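PDB 6BIO: clan CA, family C40, NlpC/P60 superfamily cysteine peptidase from Trichomonas vaginalis, which probably hydrolyses peptide bonds in the stem peptides of bacterial peptidoglycan as a thiol-dependent peptidase. Local coordinates for residues L48-Y52 / M174-D178; K165-Y170 / Y255-Y259. All blocks are in the same frame, centred on the assembly; numbering follows the deposited sequence.

Contact 1. Residues L48-Y52 / M174-D178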
# COMPACT_ATOMS: atom_id res chain seq x y z
N LEU A 48 -12.80 -2.48 -2.47
CA LEU A 48 -11.78 -1.50 -2.10
C LEU A 48 -12.46 -0.30 -1.47
O LEU A 48 -13.68 -0.16 -1.55
CB LEU A 48 -10.90 -1.09 -3.28
CG LEU A 48 -10.01 -2.18 -3.84
CD1 LEU A 48 -9.28 -1.66 -5.06
CD2 LEU A 48 -9.06 -2.74 -2.80
N TYR A 49 -11.67 0.56 -0.79
CA TYR A 49 -12.22 1.49 0.20
C TYR A 49 -11.77 2.93 -0.01
O TYR A 49 -10.71 3.21 -0.57
CB TYR A 49 -11.88 1.00 1.63
CG TYR A 49 -12.47 -0.36 1.87
CD1 TYR A 49 -13.81 -0.51 2.14
CD2 TYR A 49 -11.70 -1.51 1.69
CE1 TYR A 49 -14.37 -1.75 2.33
CE2 TYR A 49 -12.25 -2.74 1.83
CZ TYR A 49 -13.59 -2.88 2.15
OH TYR A 49 -14.15 -4.14 2.30
N PHE A 50 -12.61 3.83 0.50
CA PHE A 50 -12.38 5.26 0.41
C PHE A 50 -10.97 5.63 0.85
O PHE A 50 -10.48 5.16 1.88
CB PHE A 50 -13.40 5.95 1.31
CG PHE A 50 -13.24 7.43 1.38
CD1 PHE A 50 -13.53 8.24 0.29
CD2 PHE A 50 -12.74 8.00 2.52
CE1 PHE A 50 -13.32 9.59 0.39
CE2 PHE A 50 -12.57 9.39 2.63
CZ PHE A 50 -12.83 10.17 1.56
N ASP A 51 -10.31 6.49 0.06
CA ASP A 51 -9.01 7.08 0.36
C ASP A 51 -7.86 6.10 0.24
O ASP A 51 -6.75 6.46 0.59
CB ASP A 51 -9.01 7.82 1.69
CG ASP A 51 -7.94 8.89 1.79
OD1 ASP A 51 -7.80 9.69 0.84
OD2 ASP A 51 -7.27 8.97 2.83
N TYR A 52 -8.09 4.90 -0.29
CA TYR A 52 -7.00 4.04 -0.70
C TYR A 52 -6.35 4.61 -1.96
O TYR A 52 -7.00 5.23 -2.80
CB TYR A 52 -7.50 2.62 -0.98
CG TYR A 52 -7.71 1.72 0.24
CD1 TYR A 52 -7.76 2.23 1.53
CD2 TYR A 52 -7.84 0.33 0.09
CE1 TYR A 52 -7.95 1.41 2.62
CE2 TYR A 52 -8.03 -0.48 1.18
CZ TYR A 52 -8.08 0.05 2.44
OH TYR A 52 -8.27 -0.77 3.52
N MET A 174 -14.68 -0.19 8.81
CA MET A 174 -14.03 1.03 8.33
C MET A 174 -12.53 0.85 8.19
O MET A 174 -11.90 0.06 8.92
CB MET A 174 -14.36 2.19 9.26
CG MET A 174 -15.82 2.49 9.36
SD MET A 174 -16.55 2.95 7.81
CE MET A 174 -15.96 4.58 7.67
N SER A 175 -11.95 1.61 7.27
CA SER A 175 -10.54 1.55 6.97
C SER A 175 -9.95 2.94 6.70
O SER A 175 -9.03 3.08 5.89
CB SER A 175 -10.25 0.60 5.82
OG SER A 175 -11.01 0.94 4.70
N GLY A 176 -10.44 3.97 7.38
CA GLY A 176 -9.81 5.28 7.37
C GLY A 176 -10.48 6.28 6.47
O GLY A 176 -11.31 5.94 5.62
N PRO A 177 -10.08 7.55 6.60
CA PRO A 177 -8.91 8.01 7.37
C PRO A 177 -9.12 8.19 8.87
O PRO A 177 -8.13 8.25 9.57
CB PRO A 177 -8.60 9.39 6.75
CG PRO A 177 -9.89 9.83 6.25
CD PRO A 177 -10.58 8.60 5.71
N ASP A 178 -10.36 8.30 9.34
CA ASP A 178 -10.59 8.68 10.73
C ASP A 178 -11.02 7.54 11.63
O ASP A 178 -10.80 7.64 12.84
CB ASP A 178 -11.69 9.72 10.84
CG ASP A 178 -11.26 11.02 10.27
OD1 ASP A 178 -10.23 11.57 10.74
OD2 ASP A 178 -11.94 11.46 9.36
O HOH W 1 -8.38 4.81 3.80
O HOH W 2 -11.54 3.70 3.96
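S175, in a loop of the NlpC/P60 family region, reaches over to Y49 and Y52, the two ends of a type II beta turn that leaves strand 46-49. S175 CB lies 3.3 Å from Y52 OH; that phenol oxygen also has Q187 OE1 on helix 182-191 as a hydrogen-bonding partner. One atom on, S175 OG, placed between the backbone N and the carbonyl carbon (chi1 55°), packs 3.2 Å from Y49 CB. Y49 CB in turn sits over the centre of the Y52 ring, and S175 OG lies oblique to both tyrosine rings.

The backbones are joined through water. Water 2 hydrogen-bonds to S175 OG (2.9 Å) and to the carbonyl oxygens F50 O and G176 O, while water 1 spans F50 O and S175 O. Two waters therefore share F50 O, the carbonyl of the turn's second residue.

Past G176 the chain enters a cis peptide at P177. D51 is bound by salt bridges to R192 and R22. Beside it, the F50 ring turns its edge to the proline, with F50 CE2 3.8 Å from P177 CD.

Contact 2. Residues K165-Y170 / Y255-Y259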
# COMPACT_ATOMS: atom_id res chain seq x y z
N LYS A 165 -2.20 6.53 13.58
CA LYS A 165 -3.63 6.40 13.79
C LYS A 165 -4.00 6.12 15.24
O LYS A 165 -5.19 5.88 15.54
CB LYS A 165 -4.24 5.34 12.86
CG LYS A 165 -4.03 5.70 11.37
CD LYS A 165 -4.69 7.00 10.98
CE LYS A 165 -4.48 7.28 9.51
NZ LYS A 165 -5.30 8.40 9.01
N LEU A 166 -3.03 6.13 16.14
CA LEU A 166 -3.36 6.03 17.55
C LEU A 166 -4.44 7.04 17.92
O LEU A 166 -4.39 8.23 17.52
CB LEU A 166 -2.11 6.28 18.41
CG LEU A 166 -1.16 5.07 18.39
CD1 LEU A 166 0.23 5.49 18.87
CD2 LEU A 166 -1.70 3.88 19.22
N GLY A 167 -5.44 6.57 18.68
CA GLY A 167 -6.53 7.40 19.12
C GLY A 167 -7.71 7.45 18.19
O GLY A 167 -8.75 7.99 18.57
N CYS A 168 -7.59 6.95 16.96
CA CYS A 168 -8.73 6.91 16.07
C CYS A 168 -9.79 5.95 16.63
O CYS A 168 -9.46 4.92 17.23
CB CYS A 168 -8.30 6.42 14.67
SG CYS A 168 -7.32 7.56 13.73
N LYS A 169 -11.05 6.31 16.43
CA LYS A 169 -12.16 5.50 16.95
C LYS A 169 -12.37 4.21 16.17
O LYS A 169 -12.20 4.15 14.95
CB LYS A 169 -13.45 6.32 16.92
CG LYS A 169 -14.56 5.63 17.61
CD LYS A 169 -15.74 6.56 17.81
CE LYS A 169 -16.98 5.79 18.23
NZ LYS A 169 -18.21 6.64 18.30
N TYR A 170 -12.72 3.16 16.90
CA TYR A 170 -13.12 1.90 16.33
C TYR A 170 -14.52 2.00 15.75
O TYR A 170 -15.47 2.36 16.46
CB TYR A 170 -13.11 0.82 17.41
CG TYR A 170 -13.48 -0.55 16.87
CD1 TYR A 170 -14.81 -0.91 16.64
CD2 TYR A 170 -12.50 -1.48 16.60
CE1 TYR A 170 -15.13 -2.14 16.14
CE2 TYR A 170 -12.81 -2.73 16.11
CZ TYR A 170 -14.13 -3.06 15.86
OH TYR A 170 -14.43 -4.32 15.35
N TYR A 255 -12.79 1.06 22.28
CA TYR A 255 -13.26 1.53 20.97
C TYR A 255 -12.25 2.46 20.31
O TYR A 255 -12.58 3.55 19.86
CB TYR A 255 -14.62 2.20 21.08
CG TYR A 255 -15.65 1.33 21.76
CD1 TYR A 255 -16.38 0.39 21.05
CD2 TYR A 255 -15.85 1.45 23.13
CE1 TYR A 255 -17.30 -0.44 21.70
CE2 TYR A 255 -16.76 0.66 23.78
CZ TYR A 255 -17.48 -0.28 23.07
OH TYR A 255 -18.42 -1.08 23.73
N VAL A 256 -11.00 2.01 20.21
CA VAL A 256 -9.93 2.91 19.80
C VAL A 256 -8.76 2.11 19.27
O VAL A 256 -8.57 0.92 19.61
CB VAL A 256 -9.57 3.81 21.01
CG1 VAL A 256 -8.88 2.96 22.05
CG2 VAL A 256 -8.78 5.02 20.57
N VAL A 257 -7.94 2.78 18.46
CA VAL A 257 -6.64 2.29 18.04
C VAL A 257 -5.65 2.59 19.15
O VAL A 257 -5.50 3.75 19.54
CB VAL A 257 -6.22 2.96 16.72
CG1 VAL A 257 -4.77 2.53 16.34
CG2 VAL A 257 -7.23 2.64 15.64
N LYS A 258 -5.00 1.56 19.65
CA LYS A 258 -4.16 1.65 20.83
C LYS A 258 -3.08 0.58 20.85
O LYS A 258 -3.14 -0.43 20.12
CB LYS A 258 -4.99 1.51 22.11
CG LYS A 258 -5.71 0.19 22.25
CD LYS A 258 -6.48 0.14 23.57
CE LYS A 258 -7.41 -0.95 23.60
NZ LYS A 258 -7.83 -1.22 25.03
N TYR A 259 -2.10 0.81 21.72
CA TYR A 259 -1.11 -0.19 22.04
C TYR A 259 -1.70 -1.31 22.88
O TYR A 259 -2.65 -1.12 23.67
CB TYR A 259 0.03 0.43 22.85
CG TYR A 259 0.99 1.31 22.08
CD1 TYR A 259 2.08 0.78 21.41
CD2 TYR A 259 0.84 2.70 22.05
CE1 TYR A 259 2.97 1.58 20.75
CE2 TYR A 259 1.73 3.50 21.37
CZ TYR A 259 2.80 2.94 20.75
OH TYR A 259 3.65 3.75 20.05
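A type II beta turn, K165 to C168, docks here on the edge strand 256-261 of the six-stranded antiparallel sheet in the NlpC/P60 region. The turn closes on itself through C168 N and K165 O, and G167 occupies its third position, where the positive phi suits glycine.

V257 is gripped by backbone on both its polar atoms. Its carbonyl takes an almost straight bond from G167 N (G167 N to V257 O 2.9 Å, 176° at the hydrogen), and V257 N gives one to C168 O, also 2.9 Å and close to the line of that carbonyl. Farther along, Y170 N reaches Y255 O at 3.0 Å, but from well above the carbonyl plane. K169 faces V256 in the single antiparallel bridge between the segments.

The V257 side chain points toward the turn. V257 CB lies 3.3 Å from K165 O; CG1, anti to the backbone N (chi1 174°), lies against the same carbonyl oxygen, and CG2 packs against C168 CB at 4.0 Å. L185 of helix 182-191 also touches V257. L166 reaches farther along the strand, to K258 and Y259: its CD2 rests 3.7 Å from K258 CA, while its CD1 meets Y259 CE2 at 3.5 Å, the two side chains standing roughly at right angles.

Where the strand begins, Y255 and V256 both face S251 of the preceding strand 246-251. With Y255 in a left-handed backbone conformation, this is a G1 beta bulge at the loop end of the hairpin formed by strands 246-251 and 256-261.

From the N terminus, the first partner is 48-52, where edge strand 46-49 of the first antiparallel sheet ends. The chain then completes that sheet, forms helix 154-163 and passes 165-170 before 174-178 returns to close contact 1 on the early turn. Only after helix 182-191 and most of the six-stranded sheet does 255-259 come back to close contact 2, so the two closures cross. Contact 1 ties the N-terminal beta region to the NlpC/P60 region; contact 2 works within the latter. Their centres are about 15 Å apart, and they meet where K165 NZ probably hydrogen-bonds P177 O, at 2.9 Å.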